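Local coordinates for probable benzoylformate decarboxylase (Rhodococcus jostii, PDB 7ORX), which binds thiamine diphosphate and a sodium ion and belongs to the family of thiamine diphosphate-dependent enzymes, assembling as four chains, at residues D195-L200 with E326-M331; N205-L210 with K265-H270; A227-A232 with V332-R337; D271-V276 with A296-V301. All blocks are in the same frame, centred on the assembly; numbering follows the deposited sequence.

Contact 1: residues D195-L200 with E326-M331; sequences DLIETL and EILANM
Leu328 gives up the most surface here, and its forked end faces three residues of 195-200. With CG anti to the carbonyl carbon (chi1 -69°), the isobutyl group reaches across to the neighbouring helix. There CD2 faces the notch formed by Leu196 CB, at 3.9 Å, and Ile197 CG2, at 4.0 Å, while the other branch, Leu328 CD1, meets Leu200 CD1 at 4.1 Å. Leu200 crosses Leu328 at about a right angle, whereas Ile197 and Leu328 slide past each other in opposite directions. Ile197 is second in buried surface. Its longer branch, CG1-CD1, ends 4.2 Å from Met331 O, measured from Ile197 CD1. Met331 therefore takes part through its backbone, its thioether arm leading off elsewhere.

The two helical segments cross at -51° with their axes 10.7 Å apart, and 199 Å² is buried in all. Both belong to the central domain, where Leu196 and Leu200 also rest on Ile299, Leu272 and Leu274 of the sheet beneath. No hydrogen bond joins the segments; the contact depends on branched aliphatic groups fitting together, so any selectivity probably comes from the fit of their shapes.

Contact 2: residues N205-L210 with K265-H270; sequences NPVLVL and KTLEGH
Leu267, the first residue past helix 260-266 to leave helical backbone angles, points its CD2 methyl at Val207 CG1, 4.2 Å away. It also opens a type II turn that runs to His270, closed by the backbone bond from His270 N to Leu267 O at 3.1 Å. Gly269 occupies the third position of that turn with a positive phi of 102°, and its carbonyl is turned toward Asn205, at the start of the segment that carries strand 206-210. Asn205 ND2 donates to Gly269 O at 2.7 Å, but the bond is weak because it is strongly bent (127° at the hydrogen).

The turn is the bend between helix 260-266 and strand 272-276 in the Rossmann-like central domain. It lies beside strand 206-210, whose Val207 pairs through its backbone with Leu272 and Leu274 of strand 272-276.

His270 closes the walk and has the most surface covered. Val207 CB stands over one face of the imidazole, 3.7 Å from the ring centroid and only 8° off the normal, a CH-pi contact. Asn205 instead works at the rim: its backbone O lies near the ring plane, 3.0 Å from His270 CD2, and its amide is inclined to the ring. The side chain of Asn205 passes the imidazole obliquely, and OD1 comes to 3.2 Å from His270 CD2. Elsewhere on the ring, His270 ND1 makes a weak bond of 3.4 Å to Leu267 O, which may help to set the rotation of the ring.

Contact 3: residues A227-A232 with V332-R337; sequences AEKLRA and VKPSDR
Lys229 and Val332 pack closely at one end of the contact, with Lys229 CB 3.7 Å from Val332 CG2 and the lysine chain crossing the valine obliquely. The amine at the end of that chain is engaged beyond the segments, at Ala329 O. From here on the backbone takes over: Ser335 N donates to Lys229 O at 3.1 Å, approaching nearly along the C=O axis, while Ser335 OG sits 3.7 Å from Leu230 CD2.

Two arginines complete the tight part, each donating to a backbone carbonyl of the opposite segment. Arg337 NH2 reaches Leu230 O at 2.9 Å in an almost straight bond (174°), with the acceptor in the guanidinium plane. Arg231 NE donates to Arg337 O at 3.2 Å. Their guanidinium planes are 66° apart, and their CB atoms approach to 3.8 Å. Arg231 also turns NH1 back to Glu228 O at 2.8 Å, arriving above that carbonyl plane, on the face opposite to its own backbone N.

The outer side is looser. The backbone of Pro334 still lies close to Lys229 O, but its exposed ring comes no nearer than 4.3 Å to the Arg231 guanidinium, from Pro334 CB to Arg231 NH1. At Lys333 and Asp336, the latter the centre of an inverse gamma turn, the bond to CB leads away from the helix.

Arg231 has a positive phi (44°), and the backbone bonds Ala232 N to Ala227 O and Arg231 N to Glu228 O close the last turn of helix 220-230. This is a Schellman motif, here covered by the loop that follows helix 321-331.

Contact 4: residues D271-V276 with A296-V301; sequences DLILVV and ARLIHV
Leu274 and Ile299 meet at the apolar centre, where Leu274 CD1 is 3.7 Å from Ile299 CB. The same methyl, Leu274 CD1, also reaches Val301 CG2 at 4.1 Å, and Leu272 CD1 lies 3.8 Å from Ile299 CG1. Leu272 (chi1 -171°) and Leu274 (172°) both hold CG anti to the backbone N, a torsion that swings their branched ends over the neighbouring strand. This face, which also includes Val276, lies under helix 190-202, with Leu196 and Leu200 resting on it. The other face carries Ile273, Val275, Leu298 and His300, and there Val275 CG2 approaches Leu298 CD1 at 3.9 Å.

Between these two layers runs the backbone ladder of a parallel pair whose axes are 4.7 Å apart and 15° from alignment. Ile273 and Val275 each donate and accept: their N-H groups go to Arg297 O and Ile299 O and their carbonyls receive Ile299 N and Val301 N. Val275 N to Ile299 O, for example, is 2.8 Å.

The polar end comes last. Arg297 N bonds to Asp271 O at 3.1 Å from well above its carbonyl plane, unlike the inner rungs. Asp271's carboxylate turns away to Thr204 N and Asn205 N, while Arg297 forms a salt bridge with Glu315. At the far end His300 sets its ring edge against Val275 O, and its NE2 bonds to Ala278 O. Adjacent parallel strands in the order 3-2-1-4-5-6, of which these are the fourth and fifth, are the signature of the Rossmann-like central domain.

All four contacts belong to the neighbourhood of one parallel sheet, but at different depths. Contact 4 is the sheet interior, with a regular backbone ladder between apolar faces. Contact 1 is a helix pair joined by apolar side chains, with no hydrogen bond, lying over one of those faces through Leu196 and Leu200. Contacts 2 and 3 are only partly buried, and polar groups matter more there: a bent amide bond and a covered imidazole in contact 2, arginines clasping carbonyls in contact 3. Contacts 2 and 4 share neighbouring strands, joined by Val207 and Val209. Segment 332-337 of contact 3 directly follows 326-331 of contact 1, and Leu200 of contact 1 packs on Leu230 of contact 3.

Contact 1: residues D195-L200 with E326-M331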
loop_
_atom_site.group_PDB
_atom_site.type_symbol
_atom_site.label_atom_id
_atom_site.label_comp_id
_atom_site.label_asym_id
_atom_site.label_seq_id
_atom_site.Cartn_x
_atom_site.Cartn_y
_atom_site.Cartn_z
ATOM N N ASP C 195 12.714 -40.376 -0.176
ATOM C CA ASP C 195 13.606 -39.571 0.707
ATOM C C ASP C 195 12.957 -39.404 2.088
ATOM O O ASP C 195 13.653 -39.656 3.071
ATOM C CB ASP C 195 13.900 -38.168 0.179
ATOM C CG ASP C 195 14.570 -38.165 -1.188
ATOM O OD1 ASP C 195 15.501 -39.005 -1.425
ATOM O OD2 ASP C 195 14.134 -37.346 -2.030
ATOM N N LEU C 196 11.694 -38.956 2.148
ATOM C CA LEU C 196 10.911 -38.829 3.403
ATOM C C LEU C 196 10.906 -40.184 4.118
ATOM O O LEU C 196 11.235 -40.184 5.316
ATOM C CB LEU C 196 9.474 -38.363 3.141
ATOM C CG LEU C 196 9.174 -36.877 3.342
ATOM C CD1 LEU C 196 9.942 -36.296 4.510
ATOM C CD2 LEU C 196 9.491 -36.053 2.119
ATOM N N ILE C 197 10.576 -41.292 3.438
ATOM C CA ILE C 197 10.383 -42.596 4.137
ATOM C C ILE C 197 11.759 -43.129 4.568
ATOM O O ILE C 197 11.848 -43.636 5.679
ATOM C CB ILE C 197 9.525 -43.641 3.397
ATOM C CG1 ILE C 197 10.376 -44.681 2.680
ATOM C CG2 ILE C 197 8.477 -43.009 2.493
ATOM C CD1 ILE C 197 9.856 -46.099 2.791
ATOM N N GLU C 198 12.808 -42.969 3.781
ATOM C CA GLU C 198 14.179 -43.355 4.215
ATOM C C GLU C 198 14.483 -42.584 5.506
ATOM O O GLU C 198 14.713 -43.236 6.515
ATOM C CB GLU C 198 15.240 -43.103 3.144
ATOM C CG GLU C 198 16.593 -43.710 3.503
ATOM C CD GLU C 198 17.382 -44.310 2.313
ATOM O OE1 GLU C 198 17.259 -43.811 1.132
ATOM O OE2 GLU C 198 18.146 -45.297 2.536
ATOM N N THR C 199 14.377 -41.259 5.513
ATOM C CA THR C 199 14.713 -40.412 6.687
ATOM C C THR C 199 13.909 -40.850 7.920
ATOM O O THR C 199 14.465 -40.771 9.047
ATOM C CB THR C 199 14.403 -38.929 6.467
ATOM O OG1 THR C 199 14.785 -38.577 5.144
ATOM C CG2 THR C 199 15.130 -38.019 7.430
ATOM N N LEU C 200 12.652 -41.268 7.725
ATOM C CA LEU C 200 11.736 -41.658 8.824
ATOM C C LEU C 200 12.142 -43.025 9.371
ATOM O O LEU C 200 12.316 -43.110 10.605
ATOM C CB LEU C 200 10.285 -41.645 8.329
ATOM C CG LEU C 200 9.623 -40.267 8.301
ATOM C CD1 LEU C 200 8.236 -40.340 7.703
ATOM C CD2 LEU C 200 9.531 -39.683 9.697
ATOM N N GLU C 326 -1.151 -39.371 4.347
ATOM C CA GLU C 326 -1.834 -40.598 3.866
ATOM C C GLU C 326 -0.774 -41.513 3.257
ATOM O O GLU C 326 -0.698 -42.676 3.666
ATOM C CB GLU C 326 -2.946 -40.243 2.876
ATOM C CG GLU C 326 -3.636 -41.454 2.274
ATOM C CD GLU C 326 -4.631 -41.207 1.130
ATOM O OE1 GLU C 326 -5.053 -40.032 0.925
ATOM O OE2 GLU C 326 -4.995 -42.202 0.431
ATOM N N ILE C 327 0.026 -40.984 2.329
ATOM C CA ILE C 327 1.085 -41.756 1.615
ATOM C C ILE C 327 2.054 -42.322 2.667
ATOM O O ILE C 327 2.307 -43.557 2.625
ATOM C CB ILE C 327 1.798 -40.903 0.542
ATOM C CG1 ILE C 327 1.118 -40.985 -0.828
ATOM C CG2 ILE C 327 3.256 -41.283 0.436
ATOM C CD1 ILE C 327 0.569 -39.653 -1.364
ATOM N N LEU C 328 2.581 -41.478 3.563
ATOM C CA LEU C 328 3.656 -41.908 4.480
ATOM C C LEU C 328 3.085 -42.969 5.424
ATOM O O LEU C 328 3.776 -43.957 5.702
ATOM C CB LEU C 328 4.135 -40.725 5.304
ATOM C CG LEU C 328 4.888 -39.619 4.602
ATOM C CD1 LEU C 328 5.169 -38.507 5.614
ATOM C CD2 LEU C 328 6.170 -40.155 4.008
ATOM N N ALA C 329 1.878 -42.742 5.932
ATOM C CA ALA C 329 1.192 -43.622 6.895
ATOM C C ALA C 329 1.016 -45.007 6.278
ATOM O O ALA C 329 1.148 -45.999 7.004
ATOM C CB ALA C 329 -0.140 -43.024 7.284
ATOM N N ASN C 330 0.720 -45.085 4.990
ATOM C CA ASN C 330 0.388 -46.387 4.351
ATOM C C ASN C 330 1.660 -47.092 3.867
ATOM O O ASN C 330 1.523 -48.266 3.525
ATOM C CB ASN C 330 -0.684 -46.232 3.268
ATOM C CG ASN C 330 -2.048 -45.950 3.878
ATOM O OD1 ASN C 330 -2.503 -46.602 4.831
ATOM N ND2 ASN C 330 -2.709 -44.935 3.357
ATOM N N MET C 331 2.842 -46.454 3.899
ATOM C CA MET C 331 4.049 -46.997 3.226
ATOM C C MET C 331 5.289 -47.109 4.124
ATOM O O MET C 331 6.169 -47.945 3.772
ATOM C CB MET C 331 4.378 -46.172 1.987
ATOM C CG MET C 331 3.798 -46.767 0.726
ATOM S SD MET C 331 4.582 -45.941 -0.734
ATOM C CE MET C 331 3.959 -46.924 -2.107
#

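Contact 2: residues N205-L210 with K265-H270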
loop_
_atom_site.group_PDB
_atom_site.type_symbol
_atom_site.label_atom_id
_atom_site.label_comp_id
_atom_site.label_asym_id
_atom_site.label_seq_id
_atom_site.Cartn_x
_atom_site.Cartn_y
_atom_site.Cartn_z
ATOM N N ASN C 205 15.095 -42.357 17.052
ATOM C CA ASN C 205 14.116 -41.832 18.034
ATOM C C ASN C 205 13.406 -40.587 17.489
ATOM O O ASN C 205 13.653 -39.480 17.972
ATOM C CB ASN C 205 14.824 -41.603 19.371
ATOM C CG ASN C 205 13.958 -40.894 20.393
ATOM O OD1 ASN C 205 12.743 -41.075 20.411
ATOM N ND2 ASN C 205 14.565 -40.038 21.210
ATOM N N PRO C 206 12.460 -40.724 16.519
ATOM C CA PRO C 206 11.801 -39.586 15.882
ATOM C C PRO C 206 10.591 -39.086 16.667
ATOM O O PRO C 206 10.076 -39.838 17.466
ATOM C CB PRO C 206 11.279 -40.200 14.584
ATOM C CG PRO C 206 10.878 -41.577 14.984
ATOM C CD PRO C 206 11.931 -41.982 15.990
ATOM N N VAL C 207 10.154 -37.857 16.415
ATOM C CA VAL C 207 8.964 -37.239 17.068
ATOM C C VAL C 207 8.155 -36.521 15.985
ATOM O O VAL C 207 8.787 -35.920 15.082
ATOM C CB VAL C 207 9.377 -36.279 18.196
ATOM C CG1 VAL C 207 10.263 -35.126 17.740
ATOM C CG2 VAL C 207 8.164 -35.745 18.928
ATOM N N LEU C 208 6.825 -36.655 16.030
ATOM C CA LEU C 208 5.891 -35.927 15.156
ATOM C C LEU C 208 5.431 -34.687 15.896
ATOM O O LEU C 208 4.963 -34.825 17.029
ATOM C CB LEU C 208 4.669 -36.797 14.868
ATOM C CG LEU C 208 4.916 -38.114 14.147
ATOM C CD1 LEU C 208 3.700 -38.428 13.282
ATOM C CD2 LEU C 208 6.175 -38.073 13.290
ATOM N N VAL C 209 5.504 -33.528 15.260
ATOM C CA VAL C 209 4.899 -32.287 15.797
ATOM C C VAL C 209 3.823 -31.895 14.805
ATOM O O VAL C 209 4.158 -31.901 13.652
ATOM C CB VAL C 209 5.967 -31.213 15.950
ATOM C CG1 VAL C 209 5.382 -29.900 16.439
ATOM C CG2 VAL C 209 7.074 -31.700 16.858
ATOM N N LEU C 210 2.576 -31.730 15.231
ATOM C CA LEU C 210 1.420 -31.636 14.316
ATOM C C LEU C 210 0.750 -30.284 14.481
ATOM O O LEU C 210 0.602 -29.802 15.608
ATOM C CB LEU C 210 0.438 -32.778 14.579
ATOM C CG LEU C 210 0.999 -34.168 14.276
ATOM C CD1 LEU C 210 -0.019 -35.283 14.484
ATOM C CD2 LEU C 210 1.531 -34.262 12.887
ATOM N N LYS C 265 14.214 -27.725 24.642
ATOM C CA LYS C 265 14.498 -28.502 25.885
ATOM C C LYS C 265 13.503 -29.675 25.966
ATOM O O LYS C 265 13.920 -30.777 26.349
ATOM C CB LYS C 265 14.499 -27.576 27.111
ATOM C CG LYS C 265 14.739 -28.256 28.470
ATOM C CD LYS C 265 13.527 -28.152 29.443
ATOM C CE LYS C 265 13.131 -29.446 30.153
ATOM N NZ LYS C 265 14.177 -29.910 31.102
ATOM N N THR C 266 12.240 -29.446 25.604
ATOM C CA THR C 266 11.159 -30.469 25.608
ATOM C C THR C 266 11.496 -31.619 24.645
ATOM O O THR C 266 11.261 -32.778 25.043
ATOM C CB THR C 266 9.821 -29.838 25.230
ATOM O OG1 THR C 266 9.537 -28.777 26.144
ATOM C CG2 THR C 266 8.684 -30.830 25.218
ATOM N N LEU C 267 12.009 -31.316 23.433
ATOM C CA LEU C 267 12.320 -32.321 22.379
ATOM C C LEU C 267 13.755 -32.843 22.502
ATOM O O LEU C 267 14.206 -33.569 21.580
ATOM C CB LEU C 267 12.135 -31.678 21.003
ATOM C CG LEU C 267 10.748 -31.161 20.665
ATOM C CD1 LEU C 267 10.729 -30.560 19.283
ATOM C CD2 LEU C 267 9.708 -32.261 20.789
ATOM N N GLU C 268 14.474 -32.463 23.557
ATOM C CA GLU C 268 15.838 -32.980 23.845
ATOM C C GLU C 268 15.781 -34.515 23.741
ATOM O O GLU C 268 14.807 -35.125 24.264
ATOM C CB GLU C 268 16.274 -32.448 25.219
ATOM C CG GLU C 268 17.737 -32.680 25.618
ATOM C CD GLU C 268 17.997 -32.931 27.124
ATOM O OE1 GLU C 268 17.112 -32.598 27.970
ATOM O OE2 GLU C 268 19.067 -33.505 27.470
ATOM N N GLY C 269 16.741 -35.109 23.033
ATOM C CA GLY C 269 16.839 -36.570 22.879
ATOM C C GLY C 269 16.327 -37.060 21.528
ATOM O O GLY C 269 16.579 -38.210 21.189
ATOM N N HIS C 270 15.604 -36.251 20.772
ATOM C CA HIS C 270 15.063 -36.700 19.465
ATOM C C HIS C 270 16.011 -36.304 18.332
ATOM O O HIS C 270 16.434 -35.164 18.337
ATOM C CB HIS C 270 13.658 -36.130 19.291
ATOM C CG HIS C 270 12.641 -36.773 20.155
ATOM N ND1 HIS C 270 12.039 -36.101 21.185
ATOM C CD2 HIS C 270 12.098 -38.002 20.126
ATOM C CE1 HIS C 270 11.161 -36.890 21.769
ATOM N NE2 HIS C 270 11.180 -38.059 21.128
#

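Contact 3: residues A227-A232 with V332-R337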
loop_
_atom_site.group_PDB
_atom_site.type_symbol
_atom_site.label_atom_id
_atom_site.label_comp_id
_atom_site.label_asym_id
_atom_site.label_seq_id
_atom_site.Cartn_x
_atom_site.Cartn_y
_atom_site.Cartn_z
ATOM N N ALA C 227 2.051 -42.412 13.555
ATOM C CA ALA C 227 2.563 -42.496 14.936
ATOM C C ALA C 227 2.591 -43.958 15.386
ATOM O O ALA C 227 3.603 -44.337 16.005
ATOM C CB ALA C 227 1.734 -41.635 15.862
ATOM N N GLU C 228 1.548 -44.754 15.104
ATOM C CA GLU C 228 1.538 -46.210 15.429
ATOM C C GLU C 228 2.722 -46.898 14.741
ATOM O O GLU C 228 3.463 -47.621 15.420
ATOM C CB GLU C 228 0.188 -46.856 15.123
ATOM C CG GLU C 228 -0.799 -46.698 16.295
ATOM C CD GLU C 228 -2.291 -46.759 15.966
ATOM O OE1 GLU C 228 -2.628 -46.937 14.726
ATOM O OE2 GLU C 228 -3.118 -46.593 16.939
ATOM N N LYS C 229 2.957 -46.624 13.461
ATOM C CA LYS C 229 3.996 -47.351 12.685
ATOM C C LYS C 229 5.390 -47.008 13.208
ATOM O O LYS C 229 6.243 -47.899 13.224
ATOM C CB LYS C 229 3.916 -47.007 11.190
ATOM C CG LYS C 229 2.616 -47.449 10.551
ATOM C CD LYS C 229 2.804 -48.238 9.286
ATOM C CE LYS C 229 1.525 -48.869 8.789
ATOM N NZ LYS C 229 1.499 -48.823 7.310
ATOM N N LEU C 230 5.628 -45.751 13.577
ATOM C CA LEU C 230 6.953 -45.286 14.063
ATOM C C LEU C 230 7.070 -45.413 15.580
ATOM O O LEU C 230 8.128 -45.039 16.087
ATOM C CB LEU C 230 7.143 -43.826 13.657
ATOM C CG LEU C 230 7.331 -43.586 12.166
ATOM C CD1 LEU C 230 7.418 -42.089 11.924
ATOM C CD2 LEU C 230 8.572 -44.303 11.645
ATOM N N ARG C 231 6.025 -45.877 16.267
ATOM C CA ARG C 231 5.984 -45.884 17.740
ATOM C C ARG C 231 6.507 -44.540 18.252
ATOM O O ARG C 231 7.313 -44.528 19.224
ATOM C CB ARG C 231 6.767 -47.090 18.273
ATOM C CG ARG C 231 6.113 -48.408 17.892
ATOM C CD ARG C 231 6.558 -48.925 16.518
ATOM N NE ARG C 231 6.332 -50.358 16.412
ATOM C CZ ARG C 231 5.291 -50.950 15.853
ATOM N NH1 ARG C 231 4.355 -50.255 15.221
ATOM N NH2 ARG C 231 5.221 -52.263 15.899
ATOM N N ALA C 232 6.043 -43.460 17.638
ATOM C CA ALA C 232 6.597 -42.109 17.840
ATOM C C ALA C 232 5.693 -41.333 18.773
ATOM O O ALA C 232 4.477 -41.393 18.657
ATOM C CB ALA C 232 6.701 -41.395 16.536
ATOM N N VAL C 332 5.396 -46.365 5.227
ATOM C CA VAL C 332 6.494 -46.603 6.220
ATOM C C VAL C 332 6.329 -47.991 6.854
ATOM O O VAL C 332 5.178 -48.423 7.066
ATOM C CB VAL C 332 6.611 -45.514 7.297
ATOM C CG1 VAL C 332 6.852 -44.144 6.684
ATOM C CG2 VAL C 332 5.410 -45.501 8.192
ATOM N N LYS C 333 7.460 -48.665 7.084
ATOM C CA LYS C 333 7.559 -50.026 7.681
ATOM C C LYS C 333 7.392 -49.875 9.193
ATOM O O LYS C 333 7.939 -48.943 9.783
ATOM C CB LYS C 333 8.914 -50.689 7.354
ATOM C CG LYS C 333 9.108 -51.211 5.926
ATOM C CD LYS C 333 7.941 -52.075 5.390
ATOM C CE LYS C 333 7.212 -52.987 6.389
ATOM N NZ LYS C 333 7.749 -54.369 6.468
ATOM N N PRO C 334 6.606 -50.747 9.863
ATOM C CA PRO C 334 6.624 -50.804 11.326
ATOM C C PRO C 334 8.078 -50.862 11.835
ATOM O O PRO C 334 8.849 -51.595 11.246
ATOM C CB PRO C 334 5.810 -52.067 11.656
ATOM C CG PRO C 334 4.867 -52.204 10.479
ATOM C CD PRO C 334 5.655 -51.705 9.281
ATOM N N SER C 335 8.433 -50.052 12.841
ATOM C CA SER C 335 9.816 -49.914 13.361
ATOM C C SER C 335 10.102 -50.926 14.504
ATOM O O SER C 335 9.131 -51.520 15.159
ATOM C CB SER C 335 10.062 -48.521 13.866
ATOM O OG SER C 335 9.755 -47.527 12.912
ATOM N N ASP C 336 11.408 -51.096 14.754
ATOM C CA ASP C 336 11.991 -51.876 15.870
ATOM C C ASP C 336 12.052 -50.962 17.114
ATOM O O ASP C 336 13.156 -50.555 17.588
ATOM C CB ASP C 336 13.317 -52.519 15.447
ATOM C CG ASP C 336 13.654 -53.763 16.238
ATOM O OD1 ASP C 336 12.778 -54.278 16.982
ATOM O OD2 ASP C 336 14.803 -54.207 16.120
ATOM N N ARG C 337 10.857 -50.666 17.613
ATOM C CA ARG C 337 10.518 -50.071 18.922
ATOM C C ARG C 337 9.273 -50.759 19.485
ATOM O O ARG C 337 8.440 -51.142 18.673
ATOM C CB ARG C 337 10.213 -48.595 18.679
ATOM C CG ARG C 337 11.307 -47.655 19.151
ATOM C CD ARG C 337 12.137 -47.010 18.075
ATOM N NE ARG C 337 11.294 -46.324 17.113
ATOM C CZ ARG C 337 11.739 -45.781 16.006
ATOM N NH1 ARG C 337 13.036 -45.810 15.750
ATOM N NH2 ARG C 337 10.886 -45.169 15.202
#

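Contact 4: residues D271-V276 with A296-V301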
loop_
_atom_site.group_PDB
_atom_site.type_symbol
_atom_site.label_atom_id
_atom_site.label_comp_id
_atom_site.label_asym_id
_atom_site.label_seq_id
_atom_site.Cartn_x
_atom_site.Cartn_y
_atom_site.Cartn_z
ATOM N N ASP C 271 16.287 -37.212 17.396
ATOM C CA ASP C 271 17.242 -37.015 16.255
ATOM C C ASP C 271 16.507 -36.490 15.014
ATOM O O ASP C 271 17.178 -35.872 14.128
ATOM C CB ASP C 271 18.000 -38.300 15.893
ATOM C CG ASP C 271 17.134 -39.503 15.574
ATOM O OD1 ASP C 271 16.042 -39.610 16.109
ATOM O OD2 ASP C 271 17.578 -40.341 14.790
ATOM N N LEU C 272 15.191 -36.734 14.938
ATOM C CA LEU C 272 14.317 -36.224 13.848
ATOM C C LEU C 272 13.030 -35.635 14.436
ATOM O O LEU C 272 12.275 -36.410 15.009
ATOM C CB LEU C 272 14.020 -37.376 12.885
ATOM C CG LEU C 272 13.320 -36.923 11.616
ATOM C CD1 LEU C 272 14.306 -36.256 10.663
ATOM C CD2 LEU C 272 12.610 -38.091 10.978
ATOM N N ILE C 273 12.844 -34.323 14.278
ATOM C CA ILE C 273 11.559 -33.599 14.471
ATOM C C ILE C 273 10.907 -33.539 13.087
ATOM O O ILE C 273 11.373 -32.746 12.268
ATOM C CB ILE C 273 11.745 -32.146 15.000
ATOM C CG1 ILE C 273 12.893 -31.914 15.995
ATOM C CG2 ILE C 273 10.442 -31.598 15.528
ATOM C CD1 ILE C 273 12.981 -32.890 17.063
ATOM N N LEU C 274 9.840 -34.299 12.831
ATOM C CA LEU C 274 8.997 -34.098 11.633
ATOM C C LEU C 274 7.816 -33.216 12.025
ATOM O O LEU C 274 6.949 -33.662 12.787
ATOM C CB LEU C 274 8.527 -35.446 11.100
ATOM C CG LEU C 274 7.491 -35.357 9.991
ATOM C CD1 LEU C 274 8.092 -34.688 8.750
ATOM C CD2 LEU C 274 6.960 -36.744 9.689
ATOM N N VAL C 275 7.794 -31.982 11.537
ATOM C CA VAL C 275 6.692 -31.001 11.768
ATOM C C VAL C 275 5.780 -31.072 10.553
ATOM O O VAL C 275 6.251 -30.728 9.518
ATOM C CB VAL C 275 7.225 -29.565 11.958
ATOM C CG1 VAL C 275 6.092 -28.554 12.110
ATOM C CG2 VAL C 275 8.211 -29.496 13.128
ATOM N N VAL C 276 4.505 -31.395 10.734
ATOM C CA VAL C 276 3.492 -31.473 9.647
ATOM C C VAL C 276 2.394 -30.426 9.919
ATOM O O VAL C 276 1.810 -30.407 11.003
ATOM C CB VAL C 276 2.934 -32.901 9.535
ATOM C CG1 VAL C 276 2.014 -33.007 8.342
ATOM C CG2 VAL C 276 4.051 -33.931 9.460
ATOM N N ALA C 296 19.840 -32.859 16.301
ATOM C CA ALA C 296 18.459 -32.957 15.760
ATOM C C ALA C 296 18.374 -32.266 14.397
ATOM O O ALA C 296 18.963 -31.186 14.228
ATOM C CB ALA C 296 17.476 -32.353 16.735
ATOM N N ARG C 297 17.668 -32.904 13.470
ATOM C CA ARG C 297 17.329 -32.339 12.129
ATOM C C ARG C 297 15.803 -32.284 12.045
ATOM O O ARG C 297 15.140 -33.193 12.560
ATOM C CB ARG C 297 17.964 -33.126 10.970
ATOM C CG ARG C 297 17.736 -34.636 11.016
ATOM C CD ARG C 297 18.205 -35.389 9.773
ATOM N NE ARG C 297 17.830 -34.689 8.530
ATOM C CZ ARG C 297 17.703 -35.232 7.321
ATOM N NH1 ARG C 297 17.970 -36.512 7.134
ATOM N NH2 ARG C 297 17.380 -34.464 6.296
ATOM N N LEU C 298 15.292 -31.205 11.469
ATOM C CA LEU C 298 13.852 -30.902 11.411
ATOM C C LEU C 298 13.432 -31.013 9.952
ATOM O O LEU C 298 14.082 -30.336 9.140
ATOM C CB LEU C 298 13.635 -29.502 11.992
ATOM C CG LEU C 298 12.173 -29.098 12.186
ATOM C CD1 LEU C 298 11.944 -28.302 13.472
ATOM C CD2 LEU C 298 11.686 -28.306 10.995
ATOM N N ILE C 299 12.486 -31.909 9.657
ATOM C CA ILE C 299 11.724 -31.996 8.383
ATOM C C ILE C 299 10.411 -31.273 8.590
ATOM O O ILE C 299 9.781 -31.480 9.612
ATOM C CB ILE C 299 11.440 -33.437 7.913
ATOM C CG1 ILE C 299 12.679 -34.316 7.871
ATOM C CG2 ILE C 299 10.838 -33.387 6.537
ATOM C CD1 ILE C 299 13.848 -33.653 7.202
ATOM N N HIS C 300 9.970 -30.524 7.601
ATOM C CA HIS C 300 8.849 -29.575 7.744
ATOM C C HIS C 300 7.939 -29.720 6.541
ATOM O O HIS C 300 8.429 -29.507 5.443
ATOM C CB HIS C 300 9.456 -28.196 7.875
ATOM C CG HIS C 300 8.438 -27.153 8.038
ATOM N ND1 HIS C 300 8.702 -25.847 7.705
ATOM C CD2 HIS C 300 7.169 -27.223 8.483
ATOM C CE1 HIS C 300 7.616 -25.129 7.925
ATOM N NE2 HIS C 300 6.662 -25.955 8.439
ATOM N N VAL C 301 6.690 -30.109 6.721
ATOM C CA VAL C 301 5.742 -30.353 5.597
ATOM C C VAL C 301 4.571 -29.371 5.708
ATOM O O VAL C 301 3.902 -29.422 6.712
ATOM C CB VAL C 301 5.262 -31.813 5.563
ATOM C CG1 VAL C 301 4.292 -32.025 4.410
ATOM C CG2 VAL C 301 6.438 -32.764 5.477
#